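Local coordinates for ABC transporter periplasmic peptide-binding protein (Pseudoalteromonas, PDB 4QFL) that binds dipeptides in the periplasm, here Ala-Phe, probably to hand them to an ABC transporter for uptake, at residues K100-A105 against P212-E217; W462-F467 against Q491-E496. All blocks are in the same frame, centred on the assembly; numbering follows the deposited sequence.

Interaction 1 (K100-A105 against P212-E217); sequences KFHTTA and PYIYKE
The imidazole of His-102 carries one face against the side chain of Ile-214. CG1 of Ile-214 sits over that face, 3.6 Å from the centroid of the His-102 ring and 16° off the ring normal, a CH-pi contact. It is displaced toward the rim, and the ring atom nearest to Ile-214 CG1 is His-102 CD2 at 3.5 Å. The carbonyl O of Tyr-213 approaches the same ring obliquely, 2.9 Å from His-102 CE1. It also lies near NE2, but the angle there is poor and no hydrogen bond forms; NE2 bonds instead to the carbonyl of Gly-211. The other ring nitrogen, His-102 ND1, reaches a water 3.1 Å away. That water accepts from the backbone N of Tyr-215, so both ring nitrogens have a partner, which probably holds the rotation of the ring.

In this family 5 solute-binding protein, of the periplasmic binding protein clan, the contact lays the loop between strand 90-95 and helix 115-126 against strand 213-219. Beyond the contact that strand pairs antiparallel with strand 223-228, with a classic beta bulge at Lys-216 and Glu-217.

Further along, the methyl CG2 of Thr-104 meets CG2 of Ile-214 at 3.6 Å. Its hydroxyl OG1 is turned between the backbone N and the carbonyl carbon (chi1 70°) and bonds to the N of Tyr-106. A second water accepts from Ala-105 N and donates to Tyr-215 O.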
# COMPACT_ATOMS: atom_id res chain seq x y z
N LYS A 100 6.70 20.25 -17.59
CA LYS A 100 8.04 19.83 -17.98
C LYS A 100 8.52 18.62 -17.19
O LYS A 100 8.40 18.58 -15.97
CB LYS A 100 9.04 20.97 -17.78
CG LYS A 100 8.97 22.07 -18.84
CD LYS A 100 9.89 23.19 -18.49
CE LYS A 100 9.66 24.39 -19.38
NZ LYS A 100 10.60 25.48 -19.01
N PHE A 101 9.09 17.66 -17.90
CA PHE A 101 9.81 16.58 -17.25
C PHE A 101 11.13 17.09 -16.67
O PHE A 101 11.68 18.09 -17.14
CB PHE A 101 10.06 15.42 -18.21
CG PHE A 101 8.85 14.58 -18.45
CD1 PHE A 101 8.41 13.69 -17.49
CD2 PHE A 101 8.13 14.70 -19.63
CE1 PHE A 101 7.28 12.91 -17.70
CE2 PHE A 101 7.01 13.93 -19.84
CZ PHE A 101 6.58 13.03 -18.87
N HIS A 102 11.62 16.39 -15.66
CA HIS A 102 12.89 16.72 -15.00
C HIS A 102 14.08 16.80 -15.94
O HIS A 102 14.23 16.00 -16.86
CB HIS A 102 13.24 15.68 -13.93
CG HIS A 102 12.26 15.62 -12.80
ND1 HIS A 102 12.09 14.50 -12.03
CD2 HIS A 102 11.41 16.55 -12.31
CE1 HIS A 102 11.17 14.74 -11.11
NE2 HIS A 102 10.74 15.97 -11.26
N THR A 103 14.92 17.78 -15.70
CA THR A 103 16.27 17.74 -16.20
C THR A 103 17.07 17.11 -15.08
O THR A 103 17.09 17.62 -13.96
CB THR A 103 16.80 19.14 -16.52
OG1 THR A 103 16.06 19.69 -17.62
CG2 THR A 103 18.28 19.08 -16.88
N THR A 104 17.70 15.98 -15.37
CA THR A 104 18.52 15.31 -14.39
C THR A 104 19.90 15.20 -14.99
O THR A 104 20.12 15.63 -16.12
CB THR A 104 18.04 13.90 -14.15
OG1 THR A 104 18.31 13.13 -15.33
CG2 THR A 104 16.54 13.88 -13.84
N ALA A 105 20.82 14.60 -14.24
CA ALA A 105 22.19 14.35 -14.71
C ALA A 105 22.20 13.45 -15.94
O ALA A 105 23.09 13.56 -16.76
CB ALA A 105 23.03 13.74 -13.59
N PRO A 212 7.63 17.41 -7.78
CA PRO A 212 8.27 18.55 -7.08
C PRO A 212 9.76 18.38 -6.78
O PRO A 212 10.43 19.37 -6.54
CB PRO A 212 7.47 18.65 -5.77
CG PRO A 212 6.89 17.30 -5.57
CD PRO A 212 6.58 16.79 -6.96
N TYR A 213 10.26 17.14 -6.77
CA TYR A 213 11.67 16.90 -6.52
C TYR A 213 12.26 16.00 -7.58
O TYR A 213 11.55 15.25 -8.24
CB TYR A 213 11.89 16.30 -5.13
CG TYR A 213 11.23 17.11 -4.04
CD1 TYR A 213 11.88 18.19 -3.46
CD2 TYR A 213 9.95 16.79 -3.61
CE1 TYR A 213 11.27 18.94 -2.45
CE2 TYR A 213 9.33 17.54 -2.60
CZ TYR A 213 10.00 18.61 -2.03
OH TYR A 213 9.40 19.35 -1.04
N ILE A 214 13.58 16.09 -7.74
CA ILE A 214 14.29 15.40 -8.80
C ILE A 214 15.29 14.46 -8.19
O ILE A 214 15.85 14.75 -7.14
CB ILE A 214 15.04 16.39 -9.70
CG1 ILE A 214 14.08 17.47 -10.21
CG2 ILE A 214 15.72 15.68 -10.85
CD1 ILE A 214 14.74 18.50 -11.08
N TYR A 215 15.52 13.33 -8.84
CA TYR A 215 16.51 12.36 -8.37
C TYR A 215 17.94 12.90 -8.45
O TYR A 215 18.36 13.41 -9.50
CB TYR A 215 16.38 11.06 -9.17
CG TYR A 215 17.44 10.03 -8.87
CD1 TYR A 215 18.70 10.10 -9.46
CD2 TYR A 215 17.17 8.97 -8.02
CE1 TYR A 215 19.66 9.15 -9.20
CE2 TYR A 215 18.13 8.01 -7.75
CZ TYR A 215 19.37 8.11 -8.35
OH TYR A 215 20.33 7.16 -8.09
N LYS A 216 18.67 12.78 -7.35
CA LYS A 216 20.09 13.14 -7.31
C LYS A 216 20.99 11.93 -7.04
O LYS A 216 21.91 11.65 -7.82
CB LYS A 216 20.34 14.24 -6.27
CG LYS A 216 21.77 14.69 -6.16
CD LYS A 216 22.25 15.38 -7.42
CE LYS A 216 23.76 15.64 -7.39
NZ LYS A 216 24.17 16.57 -6.29
N GLU A 217 20.71 11.20 -5.97
CA GLU A 217 21.65 10.20 -5.47
C GLU A 217 20.97 9.10 -4.66
O GLU A 217 19.94 9.31 -4.03
CB GLU A 217 22.68 10.92 -4.59
CG GLU A 217 23.84 10.08 -4.11
CD GLU A 217 24.72 10.86 -3.14
OE1 GLU A 217 24.71 12.11 -3.20
OE2 GLU A 217 25.42 10.22 -2.32
O HOH W 1 14.14 12.47 -10.90
O HOH W 2 20.55 13.48 -11.44

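Interaction 2 (W462-F467 against Q491-E496)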
# COMPACT_ATOMS: atom_id res chain seq x y z
N TRP A 462 -5.23 -17.66 -1.14
CA TRP A 462 -6.64 -18.07 -1.16
C TRP A 462 -7.32 -17.63 -2.45
O TRP A 462 -7.64 -16.45 -2.64
CB TRP A 462 -7.34 -17.45 0.04
CG TRP A 462 -8.74 -17.88 0.37
CD1 TRP A 462 -9.13 -19.09 0.87
CD2 TRP A 462 -9.92 -17.06 0.32
NE1 TRP A 462 -10.49 -19.08 1.09
CE2 TRP A 462 -11.00 -17.85 0.77
CE3 TRP A 462 -10.17 -15.73 -0.08
CZ2 TRP A 462 -12.31 -17.36 0.84
CZ3 TRP A 462 -11.48 -15.25 -0.01
CH2 TRP A 462 -12.52 -16.06 0.45
N CYS A 463 -7.54 -18.58 -3.35
CA CYS A 463 -8.29 -18.28 -4.55
C CYS A 463 -9.69 -18.86 -4.42
O CYS A 463 -9.86 -20.08 -4.44
CB CYS A 463 -7.59 -18.83 -5.79
SG CYS A 463 -8.47 -18.52 -7.33
N ASN A 464 -10.67 -17.99 -4.26
CA ASN A 464 -12.07 -18.38 -4.11
C ASN A 464 -12.90 -17.65 -5.16
O ASN A 464 -13.27 -16.48 -4.99
CB ASN A 464 -12.56 -18.07 -2.69
CG ASN A 464 -13.95 -18.60 -2.41
OD1 ASN A 464 -14.83 -18.55 -3.27
ND2 ASN A 464 -14.17 -19.11 -1.21
N PRO A 465 -13.17 -18.32 -6.29
CA PRO A 465 -13.88 -17.65 -7.38
C PRO A 465 -15.27 -17.13 -6.96
O PRO A 465 -15.77 -16.15 -7.49
CB PRO A 465 -13.99 -18.74 -8.45
CG PRO A 465 -12.78 -19.64 -8.19
CD PRO A 465 -12.66 -19.65 -6.68
N GLU A 466 -15.87 -17.81 -5.99
CA GLU A 466 -17.15 -17.41 -5.44
C GLU A 466 -17.06 -16.02 -4.80
O GLU A 466 -17.91 -15.16 -5.02
CB GLU A 466 -17.61 -18.46 -4.43
CG GLU A 466 -18.07 -19.78 -5.09
CD GLU A 466 -16.95 -20.61 -5.77
OE1 GLU A 466 -17.24 -21.19 -6.85
OE2 GLU A 466 -15.82 -20.72 -5.23
N PHE A 467 -16.01 -15.83 -4.01
CA PHE A 467 -15.68 -14.54 -3.41
C PHE A 467 -15.45 -13.48 -4.49
O PHE A 467 -15.99 -12.39 -4.42
CB PHE A 467 -14.42 -14.70 -2.53
CG PHE A 467 -13.90 -13.42 -1.95
CD1 PHE A 467 -14.53 -12.82 -0.88
CD2 PHE A 467 -12.78 -12.82 -2.48
CE1 PHE A 467 -14.04 -11.65 -0.35
CE2 PHE A 467 -12.29 -11.65 -1.95
CZ PHE A 467 -12.92 -11.07 -0.89
N GLN A 491 -17.68 -9.25 3.15
CA GLN A 491 -17.16 -9.17 4.50
C GLN A 491 -17.57 -10.41 5.28
O GLN A 491 -16.78 -10.96 6.06
CB GLN A 491 -17.65 -7.91 5.21
CG GLN A 491 -17.03 -6.65 4.67
CD GLN A 491 -17.74 -5.40 5.15
OE1 GLN A 491 -17.40 -4.86 6.20
NE2 GLN A 491 -18.70 -4.93 4.39
N SER A 492 -18.80 -10.85 5.07
CA SER A 492 -19.32 -12.03 5.76
C SER A 492 -18.55 -13.31 5.41
O SER A 492 -18.25 -14.13 6.29
CB SER A 492 -20.80 -12.20 5.46
OG SER A 492 -21.54 -11.16 6.06
N MET A 493 -18.24 -13.46 4.13
CA MET A 493 -17.56 -14.64 3.63
C MET A 493 -16.17 -14.74 4.24
O MET A 493 -15.73 -15.82 4.64
CB MET A 493 -17.49 -14.62 2.11
CG MET A 493 -17.14 -15.96 1.50
SD MET A 493 -17.16 -16.00 -0.30
CE MET A 493 -18.88 -15.66 -0.63
N ILE A 494 -15.49 -13.61 4.32
CA ILE A 494 -14.16 -13.57 4.90
C ILE A 494 -14.18 -14.07 6.35
O ILE A 494 -13.29 -14.80 6.77
CB ILE A 494 -13.57 -12.16 4.78
CG1 ILE A 494 -13.32 -11.83 3.30
CG2 ILE A 494 -12.30 -12.05 5.59
CD1 ILE A 494 -12.94 -10.37 3.02
N ILE A 495 -15.23 -13.70 7.09
CA ILE A 495 -15.39 -14.16 8.47
C ILE A 495 -15.77 -15.63 8.54
O ILE A 495 -15.30 -16.35 9.41
CB ILE A 495 -16.43 -13.33 9.25
CG1 ILE A 495 -15.91 -11.91 9.48
CG2 ILE A 495 -16.73 -13.96 10.60
CD1 ILE A 495 -14.47 -11.88 9.92
N GLU A 496 -16.63 -16.06 7.62
CA GLU A 496 -17.06 -17.46 7.57
C GLU A 496 -15.89 -18.36 7.23
O GLU A 496 -15.68 -19.39 7.87
CB GLU A 496 -18.13 -17.67 6.50
CG GLU A 496 -19.36 -16.80 6.63
CD GLU A 496 -20.36 -17.34 7.64
OE1 GLU A 496 -21.57 -17.38 7.30
OE2 GLU A 496 -19.94 -17.71 8.77
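Phe-467 leaves its helix toward the segment 491-496, and its side chain meets two residues there in turn. CB of Phe-467 lies 3.8 Å from SD of Met-493. The sulfur of Met-493 also touches the backbone, 3.7 Å from CA of Phe-467. CG is anti to the backbone N (chi1 175°), which carries the ring on past the sulfur to the next residue. CD1 still lies near SD of Met-493, which sits at the ring edge, close to the ring plane and 5.4 Å from the centroid of the Phe-467 ring. This is a Met-aromatic contact made at the edge. CE1 of Phe-467 then reaches CG1 of Ile-494 at 3.7 Å, and CZ of Phe-467, the ring end, meets the CD1 methyl of Ile-494 at 4.0 Å. Ile-494 approaches the ring obliquely.

Two consecutive helices of the solute-binding protein are joined here: the first turn of 465-475 and the last part of 480-497. They precede strand 500-513, where Ile-494 also touches Leu-500. Asn-464 is the N-cap of the first helix. OD1 of Asn-464 accepts from Phe-467 N at 3.1 Å, with an N-H...O angle of 159°, and the donor stands above the carbonyl plane. Just before it, Cys-463 is bonded to Cys-450 in a disulfide, which ties this helix start to helix 450-454.

One face of the Phe-467 ring is covered by Trp-462, whose CZ3 lies 3.6 Å above the plane of the Phe-467 ring, toward the rim. Leu-448 of helix 445-448 touches Trp-462, Phe-467 and Ile-494. An alanine in place of Phe-467 would probably open a gap between Trp-462 and Ile-494 and cost Met-493 SD its aromatic neighbour. The Met-493 chain bends at its last torsion (chi3 -63°), which swings CE away from the ring while SD stays against Phe-467.

How the interactions relate
The two contacts lie on opposite sides of the chain's centre. Their centres are 45 Å apart, and their nearest atoms are about 34 Å apart, so they do not touch. They follow in series: interaction 1 closes before interaction 2 opens. One sets a loop on a strand, the other a helix on a helix, and no element is shared. Strand 213-219 pairs with strand 223-228, while helix 480-497 leads into strand 500-513. Both contacts belong to the same single-chain solute-binding protein. In interaction 2 the side chain of Ile-494 is about 14 Å from the bound phenylalanine. Each contact is local packing in its own part of the chain, and neither lines the dipeptide site.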